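Local coordinates for B12-binding domain-containing protein (Kitasatospora setae, PDB 6WTE) that binds cobalamin and a [4Fe-4S] cluster and, as the radical SAM methylase TsrM, probably transfers methyl groups by a non-radical route, at residues Leu218-Lys224 and Asp266-Asp271; Ala228-His233 and Gly344-Glu349; Ser272-Ile278 and Val307-Pro313; Ala281-Arg286 and Asp315-Leu321. One frame throughout, in Å; residues are numbered along the deposited sequence.

Contact 1: Leu218-Lys224 and Asp266-Asp271; sequences LGSILTK and DQHTTD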
# COMPACT_ATOMS: atom_id res chain seq x y z
N LEU A 218 3.57 11.22 -7.89
CA LEU A 218 4.82 10.86 -8.54
C LEU A 218 4.62 9.68 -9.48
O LEU A 218 3.70 8.86 -9.32
CB LEU A 218 5.88 10.49 -7.50
CG LEU A 218 6.36 11.57 -6.53
CD1 LEU A 218 7.70 11.15 -5.97
CD2 LEU A 218 6.44 12.93 -7.21
N GLY A 219 5.50 9.60 -10.46
CA GLY A 219 5.57 8.39 -11.26
C GLY A 219 5.77 7.18 -10.37
O GLY A 219 6.44 7.25 -9.34
N SER A 220 5.14 6.08 -10.74
CA SER A 220 5.29 4.83 -10.03
C SER A 220 5.99 3.83 -10.94
O SER A 220 5.73 3.79 -12.15
CB SER A 220 3.92 4.29 -9.59
OG SER A 220 2.99 4.45 -10.65
N ILE A 221 6.87 3.02 -10.37
CA ILE A 221 7.52 1.98 -11.15
C ILE A 221 7.68 0.75 -10.27
O ILE A 221 8.23 0.83 -9.16
CB ILE A 221 8.89 2.41 -11.72
CG1 ILE A 221 9.51 1.27 -12.53
CG2 ILE A 221 9.83 2.89 -10.62
CD1 ILE A 221 8.74 0.94 -13.82
N LEU A 222 7.18 -0.38 -10.75
CA LEU A 222 7.32 -1.66 -10.08
C LEU A 222 8.54 -2.37 -10.66
O LEU A 222 8.70 -2.43 -11.88
CB LEU A 222 6.07 -2.50 -10.29
CG LEU A 222 6.13 -3.92 -9.73
CD1 LEU A 222 6.18 -3.86 -8.21
CD2 LEU A 222 4.92 -4.71 -10.21
N THR A 223 9.39 -2.91 -9.78
CA THR A 223 10.51 -3.72 -10.26
C THR A 223 10.37 -5.19 -9.92
O THR A 223 10.90 -6.04 -10.64
CB THR A 223 11.84 -3.18 -9.71
OG1 THR A 223 12.15 -3.76 -8.44
CG2 THR A 223 11.80 -1.65 -9.58
N LYS A 224 9.63 -5.52 -8.86
CA LYS A 224 9.46 -6.91 -8.45
C LYS A 224 8.27 -7.00 -7.51
O LYS A 224 8.07 -6.12 -6.67
CB LYS A 224 10.73 -7.43 -7.77
CG LYS A 224 11.17 -6.61 -6.56
CD LYS A 224 12.69 -6.59 -6.42
CE LYS A 224 13.12 -5.60 -5.34
NZ LYS A 224 14.59 -5.35 -5.36
N ASP A 266 10.09 12.49 -11.62
CA ASP A 266 10.10 11.92 -10.28
C ASP A 266 9.35 10.59 -10.29
O ASP A 266 8.15 10.55 -10.56
CB ASP A 266 9.46 12.88 -9.28
CG ASP A 266 10.27 14.15 -9.09
OD1 ASP A 266 11.26 14.11 -8.33
OD2 ASP A 266 9.92 15.17 -9.71
N GLN A 267 10.06 9.51 -9.98
CA GLN A 267 9.47 8.18 -9.99
C GLN A 267 9.73 7.50 -8.66
O GLN A 267 10.83 7.57 -8.12
CB GLN A 267 10.02 7.34 -11.15
CG GLN A 267 9.81 8.02 -12.50
CD GLN A 267 10.41 7.25 -13.66
OE1 GLN A 267 10.81 6.10 -13.52
NE2 GLN A 267 10.46 7.89 -14.83
N HIS A 268 8.69 6.87 -8.13
CA HIS A 268 8.75 6.19 -6.84
C HIS A 268 8.65 4.69 -7.08
O HIS A 268 7.73 4.23 -7.77
CB HIS A 268 7.61 6.69 -5.95
CG HIS A 268 7.79 6.38 -4.50
ND1 HIS A 268 7.59 5.12 -3.97
CD2 HIS A 268 8.16 7.17 -3.46
CE1 HIS A 268 7.83 5.15 -2.67
NE2 HIS A 268 8.18 6.38 -2.34
N THR A 269 9.60 3.93 -6.53
CA THR A 269 9.52 2.48 -6.64
C THR A 269 8.31 1.98 -5.86
O THR A 269 8.00 2.49 -4.78
CB THR A 269 10.79 1.80 -6.11
OG1 THR A 269 11.02 2.19 -4.75
CG2 THR A 269 11.99 2.19 -6.95
N THR A 270 7.60 1.00 -6.42
CA THR A 270 6.42 0.45 -5.76
C THR A 270 6.61 -1.01 -5.34
O THR A 270 5.63 -1.74 -5.17
CB THR A 270 5.19 0.57 -6.66
OG1 THR A 270 5.39 -0.20 -7.85
CG2 THR A 270 4.95 2.02 -7.01
N ASP A 271 7.85 -1.44 -5.21
CA ASP A 271 8.15 -2.71 -4.57
C ASP A 271 7.72 -2.67 -3.10
O ASP A 271 7.54 -1.61 -2.51
CB ASP A 271 9.65 -3.01 -4.65
CG ASP A 271 10.16 -2.98 -6.07
OD1 ASP A 271 9.34 -3.00 -7.01
OD2 ASP A 271 11.39 -2.93 -6.26
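Asp271 grips Thr223 and Lys224, just beyond strand 219-221, with both carboxylate oxygens, and this end is closely packed. OD1 takes Thr223 N at 2.8 Å on its syn lone pair and also accepts Lys224 N, which sits above the carboxylate plane. OD2 receives Thr223 OG1 in a very short bond of 2.5 Å. With Asp271 CG anti to its own carbonyl carbon (chi1 -56°), the carboxylate swings over to this backbone. Lys224 lays its CE 3.3 Å from Asp271 OD2, but its ammonium goes on to the carbonyls of Phe274 and Leu276.

Behind this clamp, strands 219-221 and 266-269 pair in parallel. Gly219 N donates to Asp266 O, Gly219 O accepts His268 N at 2.6 Å, Ile221 N donates to His268 O, and Ile221 O takes Thr270 N at 2.8 Å. Thr270 CG2 fills in against Ser220 CB, 3.6 Å away.

Looser are the partly exposed side chains, Leu218 and His268. Leu218 rests its CD2 on Asp266 CB at 3.7 Å, and the Asp266 carboxylate turns elsewhere, to Arg304.

With an alanine at Asp271, both backbone N-H groups and the Thr223 hydroxyl would probably lose their acceptor, setting the chain after strand 219-221 free to shift.

Leu218, Ser220, Thr270 and Asp271 line the cobalamin pocket, so these hydrogen bonds, rather than a direct ion pair with Lys224, probably help to hold one wall of that site.

Contact 2: Ala228-His233 and Gly344-Glu349; sequences AYRCSH and GWKVTE. With SF4 (iron/sulfur cluster), chain C; EDO (1,2-ethanediol), chain L.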
# COMPACT_ATOMS: atom_id res chain seq x y z
N ALA A 228 9.64 -11.67 0.79
CA ALA A 228 9.95 -12.97 1.37
C ALA A 228 10.12 -12.94 2.88
O ALA A 228 10.29 -14.00 3.49
CB ALA A 228 11.23 -13.55 0.73
N TYR A 229 10.05 -11.77 3.52
CA TYR A 229 10.13 -11.72 4.97
C TYR A 229 8.74 -11.96 5.56
O TYR A 229 7.79 -12.33 4.85
CB TYR A 229 10.77 -10.41 5.43
CG TYR A 229 12.27 -10.35 5.17
CD1 TYR A 229 12.96 -11.49 4.77
CD2 TYR A 229 12.98 -9.18 5.35
CE1 TYR A 229 14.33 -11.45 4.54
CE2 TYR A 229 14.34 -9.13 5.12
CZ TYR A 229 15.01 -10.26 4.71
OH TYR A 229 16.37 -10.22 4.49
N ARG A 230 8.58 -11.78 6.87
CA ARG A 230 7.31 -12.11 7.51
C ARG A 230 7.10 -11.22 8.73
O ARG A 230 6.82 -11.69 9.84
CB ARG A 230 7.27 -13.59 7.88
CG ARG A 230 5.87 -14.14 8.20
CD ARG A 230 4.95 -14.08 6.99
NE ARG A 230 5.37 -14.96 5.91
CZ ARG A 230 4.97 -16.22 5.77
NH1 ARG A 230 4.14 -16.76 6.65
NH2 ARG A 230 5.41 -16.95 4.75
N CYS A 231 7.25 -9.91 8.54
CA CYS A 231 7.13 -8.98 9.65
C CYS A 231 5.74 -9.05 10.26
O CYS A 231 4.73 -9.13 9.54
CB CYS A 231 7.46 -7.56 9.18
SG CYS A 231 9.17 -7.38 8.61
N SER A 232 5.68 -9.01 11.59
CA SER A 232 4.44 -9.39 12.26
C SER A 232 3.30 -8.41 11.99
O SER A 232 2.13 -8.79 12.10
CB SER A 232 4.67 -9.53 13.77
OG SER A 232 4.90 -8.27 14.37
N HIS A 233 3.62 -7.17 11.61
CA HIS A 233 2.62 -6.14 11.40
C HIS A 233 2.15 -6.03 9.96
O HIS A 233 1.25 -5.23 9.68
CB HIS A 233 3.18 -4.78 11.83
CG HIS A 233 4.24 -4.26 10.91
ND1 HIS A 233 5.39 -4.96 10.62
CD2 HIS A 233 4.31 -3.12 10.18
CE1 HIS A 233 6.14 -4.27 9.78
NE2 HIS A 233 5.51 -3.14 9.50
N GLY A 344 10.73 -10.93 17.05
CA GLY A 344 9.40 -11.41 16.71
C GLY A 344 8.57 -10.46 15.88
O GLY A 344 7.46 -10.84 15.46
N TRP A 345 9.05 -9.25 15.62
CA TRP A 345 8.31 -8.25 14.85
C TRP A 345 8.93 -8.08 13.47
O TRP A 345 8.31 -8.46 12.47
CB TRP A 345 8.27 -6.93 15.63
CG TRP A 345 7.79 -5.71 14.87
CD1 TRP A 345 7.12 -5.68 13.67
CD2 TRP A 345 7.96 -4.35 15.27
NE1 TRP A 345 6.87 -4.38 13.31
CE2 TRP A 345 7.37 -3.54 14.27
CE3 TRP A 345 8.54 -3.72 16.38
CZ2 TRP A 345 7.36 -2.15 14.35
CZ3 TRP A 345 8.52 -2.34 16.45
CH2 TRP A 345 7.94 -1.57 15.44
N LYS A 346 10.12 -7.49 13.37
CA LYS A 346 10.76 -7.29 12.06
C LYS A 346 11.63 -8.51 11.80
O LYS A 346 12.82 -8.53 12.13
CB LYS A 346 11.56 -5.99 12.05
CG LYS A 346 10.70 -4.73 12.23
CD LYS A 346 9.73 -4.54 11.07
CE LYS A 346 10.47 -4.27 9.76
NZ LYS A 346 11.13 -2.92 9.73
N VAL A 347 11.03 -9.56 11.23
CA VAL A 347 11.70 -10.85 11.14
C VAL A 347 11.56 -11.43 9.74
O VAL A 347 10.64 -11.10 8.98
CB VAL A 347 11.13 -11.85 12.15
CG1 VAL A 347 11.26 -11.32 13.56
CG2 VAL A 347 9.67 -12.09 11.79
N THR A 348 12.47 -12.35 9.43
CA THR A 348 12.38 -13.20 8.25
C THR A 348 11.34 -14.29 8.47
O THR A 348 10.72 -14.40 9.54
CB THR A 348 13.72 -13.85 7.93
OG1 THR A 348 13.98 -14.87 8.90
CG2 THR A 348 14.85 -12.82 7.96
N GLU A 349 11.17 -15.15 7.46
CA GLU A 349 10.29 -16.31 7.59
C GLU A 349 10.80 -17.30 8.62
O GLU A 349 10.01 -18.08 9.17
CB GLU A 349 10.14 -17.01 6.24
CG GLU A 349 8.96 -16.55 5.43
CD GLU A 349 8.81 -17.35 4.15
OE1 GLU A 349 9.66 -18.23 3.89
OE2 GLU A 349 7.84 -17.10 3.41
FE1 SF4 C . 8.69 -6.61 6.52
FE2 SF4 C . 8.37 -7.29 3.87
FE3 SF4 C . 8.74 -4.69 4.53
FE4 SF4 C . 6.42 -5.91 5.17
S1 SF4 C . 7.19 -5.50 3.07
S2 SF4 C . 7.66 -4.57 6.53
S3 SF4 C . 7.12 -8.03 5.63
S4 SF4 C . 10.23 -6.40 4.86
C1 EDO L . 1.76 -17.85 9.34
O1 EDO L . 1.39 -18.48 10.57
C2 EDO L . 2.12 -16.40 9.61
O2 EDO L . 3.47 -16.18 9.18
O HOH W 1 12.41 -15.05 4.83
O HOH W 2 7.11 -14.27 3.30
O HOH W 3 5.17 -9.03 16.97
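Arg230 and Glu349 form the salt bridge of this contact: Arg230 NH2 reaches Glu349 OE2 at 2.8 Å, meeting it from above the carboxylate, whose plane stands 87° to the guanidinium. Glu349 OE2 has a second cation in Arg243. Arg230 is bent at chi2 and chi3, which carries the guanidinium round to the glutamate, while its NE donates to a water and its NH1 to a 1,2-ethanediol, probably from the crystallisation liquor. With a leucine in place of Arg230, Glu349 OE2 would probably lose its NH2 partner and the water its NE donor.

Two backbone bonds join the loops, Arg230 N to Val347 O at 3.0 Å and Ser232 N to Trp345 O at 2.8 Å. Between them Cys231, the middle cysteine of the CX3CX2C motif of radical SAM enzymes, binds cluster iron FE1 through SG at 2.3 Å; Cys227 and Cys234 are the other two. Lys346 CE touches Cys231 SG at 3.6 Å before its ammonium pairs with Asp335.

Aromatic contacts lie at both ends. Trp345 turns its edge to the face of His233 in an offset edge-to-face pair, the His233 ring and the five-membered ring of Trp345 having centroids 4.8 Å apart and planes at 88°. Thr348 CG2 sits over one face of Tyr229 in a CH-pi contact.

Contact 3: Ser272-Ile278 and Val307-Pro313; sequences SEFNLSI and VYCQPSP. With SF4 (iron/sulfur cluster), chain C; EDO (1,2-ethanediol), chain G.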
# COMPACT_ATOMS: atom_id res chain seq x y z
N SER A 272 7.60 -3.86 -2.51
CA SER A 272 7.46 -3.92 -1.06
C SER A 272 8.67 -3.29 -0.38
O SER A 272 8.54 -2.44 0.51
CB SER A 272 7.26 -5.36 -0.61
OG SER A 272 5.98 -5.84 -1.00
N GLU A 273 9.87 -3.69 -0.80
CA GLU A 273 11.12 -3.11 -0.31
C GLU A 273 12.11 -3.12 -1.46
O GLU A 273 12.43 -4.20 -1.97
CB GLU A 273 11.69 -3.90 0.88
CG GLU A 273 10.70 -4.21 2.00
CD GLU A 273 10.38 -3.01 2.86
OE1 GLU A 273 11.05 -1.97 2.70
OE2 GLU A 273 9.46 -3.11 3.70
N PHE A 274 12.61 -1.95 -1.86
CA PHE A 274 13.44 -1.90 -3.06
C PHE A 274 14.75 -2.68 -2.88
O PHE A 274 15.21 -3.34 -3.82
CB PHE A 274 13.73 -0.46 -3.47
CG PHE A 274 14.60 -0.33 -4.71
CD1 PHE A 274 14.21 -0.92 -5.90
CD2 PHE A 274 15.79 0.37 -4.67
CE1 PHE A 274 15.01 -0.81 -7.04
CE2 PHE A 274 16.59 0.48 -5.80
CZ PHE A 274 16.20 -0.11 -6.99
N ASN A 275 15.36 -2.62 -1.69
CA ASN A 275 16.67 -3.23 -1.50
C ASN A 275 16.62 -4.67 -1.01
O ASN A 275 17.68 -5.26 -0.78
CB ASN A 275 17.53 -2.38 -0.53
CG ASN A 275 16.93 -2.32 0.87
OD1 ASN A 275 15.71 -2.35 1.05
ND2 ASN A 275 17.80 -2.21 1.87
N LEU A 276 15.44 -5.25 -0.82
CA LEU A 276 15.39 -6.70 -0.68
C LEU A 276 15.39 -7.31 -2.07
O LEU A 276 15.00 -6.66 -3.04
CB LEU A 276 14.17 -7.13 0.14
CG LEU A 276 14.16 -6.59 1.58
CD1 LEU A 276 13.01 -7.19 2.38
CD2 LEU A 276 15.50 -6.85 2.29
N SER A 277 15.87 -8.55 -2.17
CA SER A 277 16.29 -9.09 -3.46
C SER A 277 17.28 -8.12 -4.11
O SER A 277 17.02 -7.50 -5.14
CB SER A 277 15.08 -9.37 -4.37
OG SER A 277 15.38 -10.30 -5.39
N ILE A 278 18.43 -7.98 -3.45
CA ILE A 278 19.32 -6.85 -3.71
C ILE A 278 20.01 -6.97 -5.06
O ILE A 278 20.32 -5.96 -5.70
CB ILE A 278 20.34 -6.72 -2.56
CG1 ILE A 278 21.26 -5.51 -2.79
CG2 ILE A 278 21.15 -8.00 -2.41
CD1 ILE A 278 20.58 -4.16 -2.65
N VAL A 307 12.97 5.88 -3.43
CA VAL A 307 12.89 4.46 -3.12
C VAL A 307 12.52 4.28 -1.65
O VAL A 307 12.68 5.17 -0.82
CB VAL A 307 14.20 3.71 -3.45
CG1 VAL A 307 14.56 3.89 -4.92
CG2 VAL A 307 15.36 4.18 -2.55
N TYR A 308 11.99 3.09 -1.35
CA TYR A 308 11.64 2.67 0.00
C TYR A 308 12.44 1.42 0.32
O TYR A 308 12.44 0.47 -0.48
CB TYR A 308 10.14 2.40 0.15
CG TYR A 308 9.74 2.21 1.60
CD1 TYR A 308 9.82 0.97 2.22
CD2 TYR A 308 9.30 3.29 2.36
CE1 TYR A 308 9.48 0.80 3.54
CE2 TYR A 308 8.94 3.13 3.68
CZ TYR A 308 9.04 1.89 4.27
OH TYR A 308 8.68 1.73 5.59
N CYS A 309 13.10 1.41 1.48
CA CYS A 309 14.08 0.39 1.79
C CYS A 309 13.92 -0.09 3.23
O CYS A 309 13.34 0.59 4.07
CB CYS A 309 15.52 0.90 1.63
SG CYS A 309 16.06 1.20 -0.05
N GLN A 310 14.48 -1.25 3.48
CA GLN A 310 14.78 -1.71 4.83
C GLN A 310 16.21 -1.32 5.18
O GLN A 310 17.00 -0.96 4.29
CB GLN A 310 14.60 -3.22 4.94
CG GLN A 310 13.14 -3.65 4.91
CD GLN A 310 12.38 -3.13 6.11
OE1 GLN A 310 12.62 -3.57 7.24
NE2 GLN A 310 11.48 -2.18 5.88
N PRO A 311 16.57 -1.32 6.47
CA PRO A 311 17.93 -0.89 6.84
C PRO A 311 19.03 -1.75 6.24
O PRO A 311 20.15 -1.26 6.09
CB PRO A 311 17.92 -0.98 8.37
CG PRO A 311 16.50 -0.78 8.74
CD PRO A 311 15.70 -1.45 7.65
N SER A 312 18.76 -3.01 5.92
CA SER A 312 19.76 -3.92 5.40
C SER A 312 19.12 -4.76 4.32
O SER A 312 17.96 -5.18 4.46
CB SER A 312 20.33 -4.82 6.51
OG SER A 312 21.27 -5.74 5.99
N PRO A 313 19.84 -5.04 3.22
CA PRO A 313 21.21 -4.61 2.93
C PRO A 313 21.26 -3.24 2.27
O PRO A 313 20.52 -2.99 1.32
CB PRO A 313 21.71 -5.69 1.97
CG PRO A 313 20.48 -6.12 1.22
CD PRO A 313 19.30 -5.91 2.15
FE1 SF4 C . 8.69 -6.61 6.52
FE2 SF4 C . 8.37 -7.29 3.87
FE3 SF4 C . 8.74 -4.69 4.53
FE4 SF4 C . 6.42 -5.91 5.17
S1 SF4 C . 7.19 -5.50 3.07
S2 SF4 C . 7.66 -4.57 6.53
S3 SF4 C . 7.12 -8.03 5.63
S4 SF4 C . 10.23 -6.40 4.86
C1 EDO G . 18.65 -9.41 0.17
O1 EDO G . 18.62 -9.79 -1.21
C2 EDO G . 17.59 -10.21 0.92
O2 EDO G . 16.31 -9.99 0.32
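The Tyr308 ring presents its edge to Glu273: OE1 lies near the ring plane, 3.2 Å from Tyr308 CD1, and the carboxylate is turned 42° against the ring. The Gln310 amide also meets this carboxylate, crossing it obliquely with its plane 71° away, and its NE2 makes a weak hydrogen bond of 3.2 Å to Glu273 OE1. The far end of the same amide, Gln310 OE1, accepts from Tyr354 and Lys346, which helps fix its rotation. Phe274 lies against the strand, with CD2 3.7 Å from Val307 CG1.

The Asn275 amide uses OD1 and both N-H groups. OD1 accepts Gln310 N at 2.9 Å, and ND2 splits its hydrogens between Gln310 O at 2.8 Å and Pro313 O at 2.9 Å, both carbonyls being met from above their planes. Asn275 CG stands between its own N and carbonyl carbon (chi1 63°), and this aims the amide into the loop after strand 304-309. Phe274 N closes the backbone link to Tyr308 O in an almost straight bond. Pro313, after a cis peptide, packs on Ile278 and on Leu276 CD2.

Glu273 bends at chi2 and its OE2 binds cluster iron FE3 at 1.9 Å. This is the loop after the second barrel strand, where many radical SAM proteins carry the motif that contacts SAM; here a glutamate from it takes the iron that the three cysteines leave, consistent with catalysis that does not follow the usual radical route.

Contact 4: Ala281-Arg286 and Asp315-Leu321; sequences AKNLLR and DEEFADL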
# COMPACT_ATOMS: atom_id res chain seq x y z
N ALA A 281 17.95 -5.33 -7.65
CA ALA A 281 17.96 -3.88 -7.50
C ALA A 281 19.25 -3.28 -8.05
O ALA A 281 19.22 -2.28 -8.78
CB ALA A 281 17.77 -3.51 -6.03
N LYS A 282 20.39 -3.89 -7.70
CA LYS A 282 21.66 -3.37 -8.19
C LYS A 282 21.78 -3.53 -9.70
O LYS A 282 22.29 -2.63 -10.38
CB LYS A 282 22.82 -4.07 -7.49
CG LYS A 282 23.01 -3.59 -6.06
CD LYS A 282 24.19 -4.29 -5.39
CE LYS A 282 24.52 -3.64 -4.06
NZ LYS A 282 25.71 -4.28 -3.42
N ASN A 283 21.32 -4.65 -10.26
CA ASN A 283 21.33 -4.80 -11.71
C ASN A 283 20.45 -3.76 -12.39
O ASN A 283 20.78 -3.24 -13.46
CB ASN A 283 20.88 -6.21 -12.10
CG ASN A 283 21.95 -7.25 -11.88
OD1 ASN A 283 23.14 -6.94 -11.85
ND2 ASN A 283 21.53 -8.51 -11.73
N LEU A 284 19.30 -3.45 -11.78
CA LEU A 284 18.42 -2.42 -12.32
C LEU A 284 19.11 -1.06 -12.35
O LEU A 284 19.06 -0.35 -13.36
CB LEU A 284 17.15 -2.34 -11.49
CG LEU A 284 16.12 -1.38 -12.09
CD1 LEU A 284 15.52 -2.00 -13.33
CD2 LEU A 284 15.04 -1.06 -11.06
N LEU A 285 19.74 -0.68 -11.24
CA LEU A 285 20.42 0.61 -11.18
C LEU A 285 21.56 0.67 -12.19
O LEU A 285 21.74 1.69 -12.87
CB LEU A 285 20.93 0.87 -9.76
CG LEU A 285 19.81 0.96 -8.72
CD1 LEU A 285 20.40 0.99 -7.31
CD2 LEU A 285 18.94 2.19 -8.97
N ARG A 286 22.31 -0.42 -12.32
CA ARG A 286 23.38 -0.48 -13.31
C ARG A 286 22.85 -0.23 -14.72
O ARG A 286 23.48 0.48 -15.51
CB ARG A 286 24.10 -1.83 -13.24
CG ARG A 286 24.94 -2.03 -11.98
CD ARG A 286 25.73 -3.34 -12.04
NE ARG A 286 26.44 -3.59 -10.79
CZ ARG A 286 26.07 -4.50 -9.89
NH1 ARG A 286 25.00 -5.26 -10.11
NH2 ARG A 286 26.78 -4.66 -8.78
N ASP A 315 24.59 -1.08 1.34
CA ASP A 315 26.04 -0.93 1.45
C ASP A 315 26.54 0.19 0.53
O ASP A 315 25.77 0.86 -0.16
CB ASP A 315 26.75 -2.26 1.17
CG ASP A 315 26.50 -2.81 -0.23
OD1 ASP A 315 26.06 -2.07 -1.13
OD2 ASP A 315 26.75 -4.02 -0.43
N GLU A 316 27.86 0.39 0.55
CA GLU A 316 28.45 1.50 -0.18
C GLU A 316 28.20 1.37 -1.68
O GLU A 316 27.88 2.36 -2.35
CB GLU A 316 29.95 1.57 0.12
CG GLU A 316 30.65 2.76 -0.51
CD GLU A 316 32.10 2.85 -0.10
OE1 GLU A 316 32.57 1.95 0.64
OE2 GLU A 316 32.78 3.82 -0.51
N GLU A 317 28.35 0.16 -2.22
CA GLU A 317 28.10 -0.03 -3.65
C GLU A 317 26.66 0.32 -4.00
O GLU A 317 26.40 0.93 -5.04
CB GLU A 317 28.40 -1.48 -4.05
CG GLU A 317 28.16 -1.74 -5.54
CD GLU A 317 28.21 -3.21 -5.90
OE1 GLU A 317 27.75 -4.05 -5.10
OE2 GLU A 317 28.71 -3.52 -7.01
N PHE A 318 25.71 -0.08 -3.15
CA PHE A 318 24.31 0.26 -3.40
C PHE A 318 24.11 1.77 -3.41
O PHE A 318 23.44 2.31 -4.29
CB PHE A 318 23.42 -0.40 -2.35
CG PHE A 318 21.94 -0.32 -2.67
CD1 PHE A 318 21.45 -0.79 -3.87
CD2 PHE A 318 21.04 0.19 -1.74
CE1 PHE A 318 20.09 -0.73 -4.16
CE2 PHE A 318 19.68 0.24 -2.01
CZ PHE A 318 19.21 -0.21 -3.23
N ALA A 319 24.73 2.47 -2.45
CA ALA A 319 24.56 3.91 -2.37
C ALA A 319 25.20 4.61 -3.57
O ALA A 319 24.63 5.57 -4.10
CB ALA A 319 25.14 4.45 -1.06
N ASP A 320 26.37 4.13 -4.01
CA ASP A 320 26.98 4.70 -5.22
C ASP A 320 26.10 4.48 -6.44
O ASP A 320 25.99 5.36 -7.30
CB ASP A 320 28.36 4.09 -5.45
CG ASP A 320 29.39 4.57 -4.45
OD1 ASP A 320 29.20 5.64 -3.84
OD2 ASP A 320 30.41 3.87 -4.29
N LEU A 321 25.47 3.30 -6.54
CA LEU A 321 24.60 3.03 -7.67
C LEU A 321 23.34 3.89 -7.62
O LEU A 321 22.93 4.45 -8.64
CB LEU A 321 24.23 1.55 -7.69
CG LEU A 321 25.31 0.60 -8.23
CD1 LEU A 321 24.89 -0.84 -8.01
CD2 LEU A 321 25.56 0.87 -9.71
O HOH W 4 27.08 -6.59 -6.73
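Lys282 runs across helix 316-321, and each step of it meets something. CB lies 3.9 Å from Leu321 CD1, and CG touches that same methyl while also brushing Phe318 CD1. CD passes Glu317 OE1, CE rests 3.8 Å from Phe318 CB, and the ammonium arrives among acids. NZ gives its shortest bond to Glu317 OE1, 2.7 Å, on the anti side of that carboxylate, and two longer ones to Asp315 OD1 and OD2, each 3.2 Å and each on a syn lone pair. The chain is extended beyond CG (chi2 -179°), which gives it the length to reach the start of the neighbouring helix.

Asp315 does double work there: it is the N-cap, its OD1 accepting Phe318 N at 2.9 Å, and the lysine probably helps balance its charge. Glu317 is shared too. Its OE2 takes Arg286 NH2 at 2.9 Å, in the guanidinium plane but from above the carboxylate, and a water joins Arg286 NH2 to Glu317 OE1. Leu321 CD1 lies over one face of the guanidinium. These four charged residues make a salt-bridge network along the outer side of the pair.

Beneath it the contact is apolar. Leu285 CD1 presses on Phe318 CE1 at 3.6 Å and on Leu321 CB, and Ala281 CB adds a lighter touch to the ring.

The short helix axes run 10.0 Å apart at 33°, pointing roughly the same way. Each helix follows a strand of the parallel part of the sheet, 266-269 or 304-309, so this is the pairing of successive outer helices in the TIM-barrel-like radical SAM core.

In the fold
Contact 3 sits between the others: its centre is about 13 Å from that of contact 1, 14 Å from contact 2 and 11 Å from contact 4. Contact 1 touches contact 4 where Thr223 CG2 packs on Leu284 CD2 at 3.6 Å, and contact 2 meets contact 3 through Tyr229 CD2 and Leu276 CD1, also 3.6 Å apart. Contacts 2 and 3 both bind the iron-sulfur cluster, at different irons; contact 1 lines the cobalamin pocket, and Ser272 of contact 3 touches both cofactors. Contact 4 backs this group from outside, Phe318 packing on Phe274, Asn275 and Ile278 with its side chain about 13 Å from the cluster.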